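Local coordinates for uncharacterized protein (Pyrococcus abyssi, PDB 5IFF) that acts as a restriction DNA glycosylase, a tetramer here bound to nonspecific double-stranded DNA, and probably excises adenine bases from its recognition sequence, at residues P17-T22 / R174-N179; Y54-Q59 / I162-V167; N9-V14 / K183-V188. The protein carries 2 engineered substitutions. All blocks are in the same frame, centred on the assembly; numbering follows the deposited sequence.

Contact 1 (P17-T22 / R174-N179); sequences PITRPT and RVARRN. With nucleotides of chain C.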
# COMPACT_ATOMS: atom_id res chain seq x y z
N PRO A 17 -8.10 17.19 -12.07
CA PRO A 17 -7.12 16.46 -12.88
C PRO A 17 -7.82 15.57 -13.87
O PRO A 17 -8.86 14.94 -13.59
CB PRO A 17 -6.37 15.62 -11.85
CG PRO A 17 -7.41 15.36 -10.79
CD PRO A 17 -8.24 16.62 -10.72
N ILE A 18 -7.24 15.54 -15.06
CA ILE A 18 -7.78 14.76 -16.16
C ILE A 18 -6.93 13.53 -16.49
O ILE A 18 -7.32 12.69 -17.32
CB ILE A 18 -7.90 15.70 -17.40
CG1 ILE A 18 -8.86 16.80 -17.07
CG2 ILE A 18 -8.51 15.04 -18.57
CD1 ILE A 18 -10.17 16.23 -16.66
N THR A 19 -5.73 13.45 -15.93
CA THR A 19 -4.76 12.45 -16.43
C THR A 19 -4.23 11.46 -15.39
O THR A 19 -3.54 10.51 -15.75
CB THR A 19 -3.49 13.10 -17.04
OG1 THR A 19 -2.78 13.83 -16.03
CG2 THR A 19 -3.85 14.02 -18.21
N ARG A 20 -4.48 11.68 -14.11
CA ARG A 20 -3.84 10.72 -13.18
C ARG A 20 -4.94 9.96 -12.50
O ARG A 20 -5.24 10.25 -11.37
CB ARG A 20 -2.97 11.43 -12.14
CG ARG A 20 -1.81 12.22 -12.72
CD ARG A 20 -0.50 11.55 -12.43
NE ARG A 20 0.52 12.51 -11.99
CZ ARG A 20 0.83 12.75 -10.71
NH1 ARG A 20 1.77 13.63 -10.42
NH2 ARG A 20 0.20 12.09 -9.74
N PRO A 21 -5.54 8.98 -13.20
CA PRO A 21 -6.81 8.50 -12.66
C PRO A 21 -6.61 7.79 -11.31
O PRO A 21 -5.60 7.15 -11.07
CB PRO A 21 -7.33 7.56 -13.74
CG PRO A 21 -6.09 7.16 -14.55
CD PRO A 21 -5.17 8.33 -14.46
N THR A 22 -7.55 8.00 -10.40
CA THR A 22 -7.48 7.40 -9.08
C THR A 22 -8.90 6.97 -8.79
O THR A 22 -9.82 7.37 -9.51
CB THR A 22 -7.02 8.41 -8.00
OG1 THR A 22 -7.97 9.49 -7.93
CG2 THR A 22 -5.63 8.93 -8.27
N ARG A 174 -8.65 17.51 -28.80
CA ARG A 174 -7.46 18.01 -28.12
C ARG A 174 -6.77 16.84 -27.39
O ARG A 174 -7.47 15.94 -26.90
CB ARG A 174 -7.90 19.10 -27.11
CG ARG A 174 -6.78 19.74 -26.36
CD ARG A 174 -7.10 21.14 -25.92
NE ARG A 174 -7.81 21.21 -24.64
CZ ARG A 174 -7.25 20.94 -23.47
NH1 ARG A 174 -5.98 20.54 -23.41
NH2 ARG A 174 -7.98 21.06 -22.35
N VAL A 175 -5.45 16.86 -27.29
CA VAL A 175 -4.79 15.90 -26.38
C VAL A 175 -4.39 16.52 -25.01
O VAL A 175 -3.63 17.48 -24.93
CB VAL A 175 -3.54 15.24 -27.02
CG1 VAL A 175 -2.43 16.25 -27.27
CG2 VAL A 175 -3.04 14.12 -26.14
N ALA A 176 -4.91 15.95 -23.93
CA ALA A 176 -4.60 16.43 -22.57
C ALA A 176 -3.08 16.53 -22.31
O ALA A 176 -2.33 15.63 -22.64
CB ALA A 176 -5.25 15.52 -21.55
N ARG A 177 -2.64 17.66 -21.76
CA ARG A 177 -1.23 17.86 -21.41
C ARG A 177 -0.85 16.96 -20.22
O ARG A 177 -1.73 16.41 -19.55
CB ARG A 177 -0.96 19.33 -21.06
CG ARG A 177 -1.51 20.35 -22.05
CD ARG A 177 -0.50 20.62 -23.15
NE ARG A 177 -0.95 21.69 -24.05
CZ ARG A 177 -0.15 22.36 -24.89
NH1 ARG A 177 1.14 22.08 -24.95
NH2 ARG A 177 -0.66 23.31 -25.66
N ARG A 178 0.44 16.84 -19.96
CA ARG A 178 0.93 16.13 -18.79
C ARG A 178 0.40 16.80 -17.52
O ARG A 178 0.54 18.01 -17.35
CB ARG A 178 2.45 16.09 -18.77
CG ARG A 178 3.05 15.11 -17.76
CD ARG A 178 4.56 15.06 -17.89
NE ARG A 178 4.99 15.49 -19.22
CZ ARG A 178 5.07 14.70 -20.28
NH1 ARG A 178 4.73 13.42 -20.18
NH2 ARG A 178 5.47 15.18 -21.45
N ASN A 179 -0.23 16.02 -16.64
CA ASN A 179 -0.82 16.56 -15.41
C ASN A 179 -1.86 17.67 -15.68
O ASN A 179 -2.02 18.61 -14.88
CB ASN A 179 0.27 17.08 -14.47
CG ASN A 179 1.31 16.02 -14.14
OD1 ASN A 179 0.97 14.86 -13.91
ND2 ASN A 179 2.58 16.41 -14.14
P DA C 12 -6.71 6.61 -4.54
OP1 DA C 12 -7.50 7.87 -4.38
OP2 DA C 12 -6.92 5.73 -5.73
O5' DA C 12 -5.19 7.02 -4.55
C5' DA C 12 -4.59 7.56 -3.34
C4' DA C 12 -3.16 7.92 -3.59
O4' DA C 12 -2.33 6.73 -3.53
C3' DA C 12 -2.87 8.54 -4.97
O3' DA C 12 -1.91 9.50 -4.80
C2' DA C 12 -2.32 7.37 -5.80
C1' DA C 12 -1.58 6.56 -4.74
N9 DA C 12 -1.51 5.13 -4.99
C8 DA C 12 -2.55 4.29 -5.33
N7 DA C 12 -2.20 3.02 -5.38
C5 DA C 12 -0.87 3.01 -4.97
C6 DA C 12 0.10 1.96 -4.80
N6 DA C 12 -0.16 0.67 -5.00
N1 DA C 12 1.36 2.30 -4.41
C2 DA C 12 1.61 3.59 -4.15
N3 DA C 12 0.78 4.65 -4.27
C4 DA C 12 -0.44 4.29 -4.70
P DC C 14 4.14 10.22 -9.36
OP1 DC C 14 4.98 11.32 -8.86
OP2 DC C 14 3.04 10.41 -10.34
O5' DC C 14 5.05 9.10 -10.02
C5' DC C 14 6.07 8.48 -9.27
C4' DC C 14 6.34 7.07 -9.79
O4' DC C 14 5.16 6.27 -9.64
C3' DC C 14 6.66 6.97 -11.29
O3' DC C 14 8.06 6.95 -11.48
C2' DC C 14 6.04 5.63 -11.69
C1' DC C 14 5.35 5.14 -10.41
N1 DC C 14 4.04 4.48 -10.68
C2 DC C 14 4.01 3.08 -10.72
O2 DC C 14 5.06 2.47 -10.47
N3 DC C 14 2.86 2.44 -11.03
C4 DC C 14 1.77 3.13 -11.27
N4 DC C 14 0.66 2.43 -11.54
C5 DC C 14 1.76 4.59 -11.25
C6 DC C 14 2.91 5.21 -10.96
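Arg-20 and Asn-179 meet at the DNA-facing end of a loop-to-loop contact: 17-22 turns out of strand 11-17 toward strand 25-29, while 174-179 belongs to the loop that runs into strand 181-186. The packed part lies on the protein side, where Ile-18 and Ala-176 are buried. There CG2 of Thr-19 rests against both Ala-176 CB (3.9 Å) and the carbonyl O of Arg-177 (3.5 Å). With OG1 between the backbone N and the carbonyl carbon (chi1 64°), OG1 points to the backbone of Asn-179 and CG2 falls anti to the carbonyl carbon, against the other loop. Behind it Ile-18 brings CG2 to within 4.4 Å of Ala-176 CB, while the far end of its chain leads away, onto Val-27 of strand 25-29.

The outer part is looser and polar, and both Arg-20 and Asn-179 are exposed. The chain of Arg-20 bends at its second and third torsions, and its NE donates a hydrogen bond of 3.1 Å to Asn-179 OD1. That bond is somewhat bent, 143° at the hydrogen, with the amide plane turned 76° from the guanidinium. This single bond, its acceptor tilted out of the guanidinium plane, probably restrains the group's rotation, consistent with a second-shell part in setting it against the DNA backbone. A phosphate oxygen of chain C sits above one face, over its centre: OP2 of DC14 is 3.2 Å from Arg-20 CZ.

Contact 2 (Y54-Q59 / I162-V167); sequences YYIAWQ and IPLTNV. Engineered in segment 54-59: Ala-57 (natural residue Glu).
Ile-56 and Ile-162 face each other as an antiparallel hydrogen-bonded pair, and the backbone bonds are the first thing to follow. Ile-56 N donates to Ile-162 O at 2.7 Å, and Ile-162 N returns a bond to Ile-56 O at 2.8 Å. Ile-162 O also takes a CA-H...O contact from Tyr-55 CA at 3.2 Å. Two residues on, the partner strand gives way to a 3-10 turn at 164-166, yet Leu-164 N still reaches Tyr-54 O at 3.1 Å in a nearly straight bond (174°). That carbonyl also accepts from a water, which in turn takes the N-H of Thr-165, tying the start of the turn to the strand.

Apolar side chains form the second group. Leu-164 puts one methyl on each of two neighbours: CD1 packs on Tyr-54 CB at 3.7 Å, and CD2 lies 3.6 Å from Ile-56 CG1, the two chains crossing at about a right angle. Beyond it, Ile-56 CD1 reaches Val-167 CG1. With CG1 beside its backbone N (chi1 -64°), Ile-56 extends this branch toward both partners. On the other face of the sheet, Tyr-55 leans obliquely on Pro-163, CE2 against CG at 3.7 Å.

At the far end Ile-162 CD1 touches the indole edge of Trp-58 at CE3, 4.3 Å away, and Trp-58 NE1 is held by Glu-71. The pairing joins strands 54-59 and 154-163 in the large antiparallel sheet; the first carries Gln-59, which with Ile-60 and Val-158 binds adenine in this protein, although none is bound to this chain here.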
# COMPACT_ATOMS: atom_id res chain seq x y z
N TYR A 54 -17.80 10.75 -22.75
CA TYR A 54 -16.74 10.84 -21.73
C TYR A 54 -17.09 11.79 -20.58
O TYR A 54 -17.58 12.90 -20.80
CB TYR A 54 -15.41 11.27 -22.33
CG TYR A 54 -14.89 10.22 -23.27
CD1 TYR A 54 -14.17 9.14 -22.79
CD2 TYR A 54 -15.20 10.27 -24.64
CE1 TYR A 54 -13.71 8.13 -23.65
CE2 TYR A 54 -14.73 9.28 -25.52
CZ TYR A 54 -14.00 8.21 -25.02
OH TYR A 54 -13.55 7.20 -25.88
N TYR A 55 -16.82 11.32 -19.36
CA TYR A 55 -17.13 12.08 -18.15
C TYR A 55 -15.98 12.08 -17.20
O TYR A 55 -15.18 11.13 -17.15
CB TYR A 55 -18.34 11.49 -17.41
CG TYR A 55 -19.62 11.47 -18.22
CD1 TYR A 55 -19.76 10.59 -19.30
CD2 TYR A 55 -20.68 12.30 -17.89
CE1 TYR A 55 -20.94 10.56 -20.05
CE2 TYR A 55 -21.86 12.27 -18.64
CZ TYR A 55 -21.98 11.39 -19.69
OH TYR A 55 -23.15 11.36 -20.44
N ILE A 56 -15.95 13.09 -16.36
CA ILE A 56 -15.08 12.98 -15.18
C ILE A 56 -15.93 12.42 -14.05
O ILE A 56 -16.91 13.07 -13.66
CB ILE A 56 -14.50 14.34 -14.71
CG1 ILE A 56 -13.60 14.95 -15.78
CG2 ILE A 56 -13.69 14.12 -13.43
CD1 ILE A 56 -13.39 16.41 -15.53
N ALA A 57 -15.57 11.23 -13.58
CA ALA A 57 -16.23 10.58 -12.47
C ALA A 57 -15.52 10.92 -11.17
O ALA A 57 -14.37 10.54 -10.98
CB ALA A 57 -16.24 9.05 -12.69
N TRP A 58 -16.23 11.57 -10.26
CA TRP A 58 -15.66 12.09 -9.06
C TRP A 58 -16.43 11.50 -7.88
O TRP A 58 -17.65 11.78 -7.71
CB TRP A 58 -15.77 13.59 -9.07
CG TRP A 58 -15.15 14.34 -7.88
CD1 TRP A 58 -14.37 13.83 -6.85
CD2 TRP A 58 -15.28 15.76 -7.62
NE1 TRP A 58 -14.00 14.86 -6.01
CE2 TRP A 58 -14.53 16.03 -6.45
CE3 TRP A 58 -15.93 16.81 -8.29
CZ2 TRP A 58 -14.45 17.33 -5.91
CZ3 TRP A 58 -15.85 18.11 -7.74
CH2 TRP A 58 -15.11 18.35 -6.56
N GLN A 59 -15.75 10.67 -7.12
CA GLN A 59 -16.30 10.14 -5.88
C GLN A 59 -16.10 11.22 -4.86
O GLN A 59 -15.00 11.34 -4.27
CB GLN A 59 -15.61 8.82 -5.47
CG GLN A 59 -16.32 8.13 -4.36
CD GLN A 59 -15.62 8.38 -3.04
OE1 GLN A 59 -14.48 7.95 -2.85
NE2 GLN A 59 -16.29 9.10 -2.14
N ILE A 162 -19.20 14.32 -14.62
CA ILE A 162 -19.21 15.63 -15.27
C ILE A 162 -18.83 15.45 -16.74
O ILE A 162 -17.72 15.05 -17.00
CB ILE A 162 -18.20 16.57 -14.64
CG1 ILE A 162 -18.61 16.87 -13.15
CG2 ILE A 162 -18.26 17.92 -15.39
CD1 ILE A 162 -17.45 17.40 -12.28
N PRO A 163 -19.72 15.80 -17.68
CA PRO A 163 -19.31 15.64 -19.11
C PRO A 163 -18.05 16.45 -19.46
O PRO A 163 -17.95 17.64 -19.08
CB PRO A 163 -20.52 16.16 -19.89
CG PRO A 163 -21.71 16.00 -18.88
CD PRO A 163 -21.10 16.29 -17.55
N LEU A 164 -17.11 15.85 -20.18
CA LEU A 164 -15.95 16.60 -20.62
C LEU A 164 -16.35 17.80 -21.49
O LEU A 164 -15.58 18.74 -21.67
CB LEU A 164 -14.97 15.73 -21.42
CG LEU A 164 -14.17 14.71 -20.59
CD1 LEU A 164 -13.12 14.12 -21.59
CD2 LEU A 164 -13.51 15.34 -19.38
N THR A 165 -17.54 17.75 -22.06
CA THR A 165 -17.94 18.86 -22.94
C THR A 165 -18.29 20.07 -22.08
O THR A 165 -18.59 21.13 -22.61
CB THR A 165 -19.15 18.51 -23.80
OG1 THR A 165 -20.18 18.00 -22.97
CG2 THR A 165 -18.80 17.48 -24.83
N ASN A 166 -18.35 19.87 -20.75
CA ASN A 166 -18.72 20.93 -19.81
C ASN A 166 -17.56 21.55 -19.06
O ASN A 166 -17.78 22.37 -18.17
CB ASN A 166 -19.74 20.45 -18.75
CG ASN A 166 -21.12 20.26 -19.33
OD1 ASN A 166 -21.30 20.40 -20.52
ND2 ASN A 166 -22.07 19.92 -18.50
N VAL A 167 -16.33 21.20 -19.43
CA VAL A 167 -15.18 21.78 -18.75
C VAL A 167 -14.36 22.66 -19.69
O VAL A 167 -14.55 22.59 -20.89
CB VAL A 167 -14.25 20.67 -18.16
CG1 VAL A 167 -15.06 19.87 -17.16
CG2 VAL A 167 -13.65 19.82 -19.25
O HOH W 1 -18.51 14.85 -22.71

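Contact 3 (N9-V14 / K183-V188); sequences NGKIVV and KYEVPV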
# COMPACT_ATOMS: atom_id res chain seq x y z
N ASN A 9 -15.20 35.15 -10.00
CA ASN A 9 -16.10 35.85 -10.92
C ASN A 9 -17.55 35.42 -10.73
O ASN A 9 -18.22 35.02 -11.68
CB ASN A 9 -15.66 35.60 -12.36
CG ASN A 9 -14.18 35.90 -12.58
OD1 ASN A 9 -13.41 35.02 -13.01
ND2 ASN A 9 -13.76 37.14 -12.27
N GLY A 10 -18.01 35.44 -9.48
CA GLY A 10 -19.40 35.14 -9.18
C GLY A 10 -19.81 33.69 -9.22
O GLY A 10 -21.00 33.38 -9.13
N LYS A 11 -18.86 32.76 -9.35
CA LYS A 11 -19.19 31.33 -9.49
C LYS A 11 -18.30 30.47 -8.60
O LYS A 11 -17.15 30.83 -8.33
CB LYS A 11 -19.00 30.82 -10.94
CG LYS A 11 -19.68 31.71 -11.97
CD LYS A 11 -19.50 31.13 -13.37
CE LYS A 11 -20.09 32.17 -14.40
NZ LYS A 11 -19.46 31.98 -15.75
N ILE A 12 -18.81 29.33 -8.19
CA ILE A 12 -17.95 28.35 -7.53
C ILE A 12 -17.25 27.57 -8.66
O ILE A 12 -17.92 27.10 -9.58
CB ILE A 12 -18.73 27.40 -6.62
CG1 ILE A 12 -19.44 28.19 -5.50
CG2 ILE A 12 -17.82 26.26 -6.07
CD1 ILE A 12 -18.54 29.23 -4.84
N VAL A 13 -15.93 27.47 -8.60
CA VAL A 13 -15.18 26.79 -9.67
C VAL A 13 -14.37 25.64 -9.06
O VAL A 13 -13.89 25.74 -7.91
CB VAL A 13 -14.26 27.80 -10.38
CG1 VAL A 13 -13.36 27.06 -11.38
CG2 VAL A 13 -15.09 28.89 -11.09
N VAL A 14 -14.30 24.51 -9.76
CA VAL A 14 -13.45 23.40 -9.29
C VAL A 14 -12.45 23.04 -10.35
O VAL A 14 -12.79 22.92 -11.55
CB VAL A 14 -14.28 22.17 -8.93
CG1 VAL A 14 -13.37 21.07 -8.32
CG2 VAL A 14 -15.29 22.55 -7.87
N LYS A 183 -11.09 23.16 -15.77
CA LYS A 183 -11.87 24.06 -14.93
C LYS A 183 -13.36 23.81 -15.17
O LYS A 183 -13.81 23.71 -16.32
CB LYS A 183 -11.47 25.51 -15.25
CG LYS A 183 -12.29 26.53 -14.47
CD LYS A 183 -11.68 27.94 -14.50
CE LYS A 183 -12.10 28.74 -15.73
NZ LYS A 183 -11.81 30.19 -15.51
N TYR A 184 -14.12 23.70 -14.09
CA TYR A 184 -15.54 23.40 -14.15
C TYR A 184 -16.33 24.37 -13.27
O TYR A 184 -16.11 24.42 -12.04
CB TYR A 184 -15.78 21.95 -13.69
CG TYR A 184 -17.23 21.60 -13.58
CD1 TYR A 184 -18.04 21.58 -14.71
CD2 TYR A 184 -17.80 21.26 -12.36
CE1 TYR A 184 -19.40 21.27 -14.62
CE2 TYR A 184 -19.16 20.94 -12.26
CZ TYR A 184 -19.94 20.93 -13.39
OH TYR A 184 -21.29 20.61 -13.27
N GLU A 185 -17.32 25.06 -13.85
CA GLU A 185 -18.13 25.97 -13.05
C GLU A 185 -19.24 25.13 -12.45
O GLU A 185 -19.93 24.40 -13.16
CB GLU A 185 -18.67 27.12 -13.92
CG GLU A 185 -17.55 27.89 -14.65
CD GLU A 185 -18.03 29.03 -15.59
OE1 GLU A 185 -19.19 28.99 -16.04
OE2 GLU A 185 -17.24 29.96 -15.86
N VAL A 186 -19.38 25.19 -11.13
CA VAL A 186 -20.32 24.32 -10.45
C VAL A 186 -21.68 24.99 -10.47
O VAL A 186 -21.81 26.06 -9.91
CB VAL A 186 -19.90 24.05 -8.97
CG1 VAL A 186 -20.95 23.11 -8.25
CG2 VAL A 186 -18.49 23.44 -8.92
N PRO A 187 -22.68 24.37 -11.11
CA PRO A 187 -24.03 24.90 -11.11
C PRO A 187 -24.65 24.82 -9.70
O PRO A 187 -24.44 23.80 -9.02
CB PRO A 187 -24.77 23.97 -12.08
CG PRO A 187 -23.69 23.17 -12.79
CD PRO A 187 -22.63 23.05 -11.74
N VAL A 188 -25.41 25.83 -9.26
CA VAL A 188 -26.12 25.66 -7.98
C VAL A 188 -26.96 24.40 -7.87
O VAL A 188 -27.00 23.81 -6.82
CB VAL A 188 -27.10 26.81 -7.64
CG1 VAL A 188 -27.40 26.75 -6.18
CG2 VAL A 188 -26.49 28.10 -7.90
O HOH W 2 -21.56 28.38 -8.74
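Val-14 and Tyr-184 form an antiparallel hydrogen-bonded pair where strand 11-17, the middle one of a three-stranded sheet, meets strand 181-186. Both backbone groups of each residue are used: Val-14 N donates to Tyr-184 O at 2.9 Å, and Tyr-184 N donates to Val-14 O at 3.0 Å, the second bond more bent (147°). Tyr-184 O also takes a CA-H contact from Val-13.

Toward the end of the ladder Val-186 N gives Ile-12 O a bond of 2.9 Å, almost straight at 176°. The return bond is replaced by a water, which accepts from Ile-12 N and donates to Val-186 O, so both groups are satisfied although the strands have begun to separate. The phenolic OH of Tyr-184 finds its partner in Glu-139.

The charged pair lies over the same face as Val-13. Lys-11, extended beyond CG, lays its chain obliquely across the end of Glu-185 and sets NZ 3.0 Å from OE2 and equally near OE1. In this salt bridge NZ sits above the carboxylate plane, which fits the weakness of the two N-H...O bonds. A glutamine at Glu-185 would probably leave the Lys-11 ammonium without its countercharge and with a weaker hold on the side chain's end.

Nearby, Lys-183 CG presses on Val-13 CG1 at 3.3 Å, closer than usual van der Waals contact. On the opposite face, helices 72-81 and 188-201 pack against Val-186, where CG1 anti to the backbone N (chi1 179°) puts CG2 beside that N, abutting Val-14 CG2 at a tight 3.5 Å.

In the fold
From the N terminus, 9-14 comes first and pairs with 183-188, so contact 3 closes the longest loop. The same strand runs on, within a few residues, to 17-22, whose meeting with 174-179 closes the next loop within it, and 54-59 then pairs with 162-167 in the innermost one. The three are therefore nested, and none cross. Contact 3 belongs to the small three-stranded sheet and contact 2 to the large one; contact 1 joins the loops leading between them at the DNA. The sheets pack together where Trp-58 CH2 meets Val-14 CG1 at 3.7 Å and Ile-162 lies on Tyr-184, while Ile-18 brings contact 1 onto Ile-56 of contact 2.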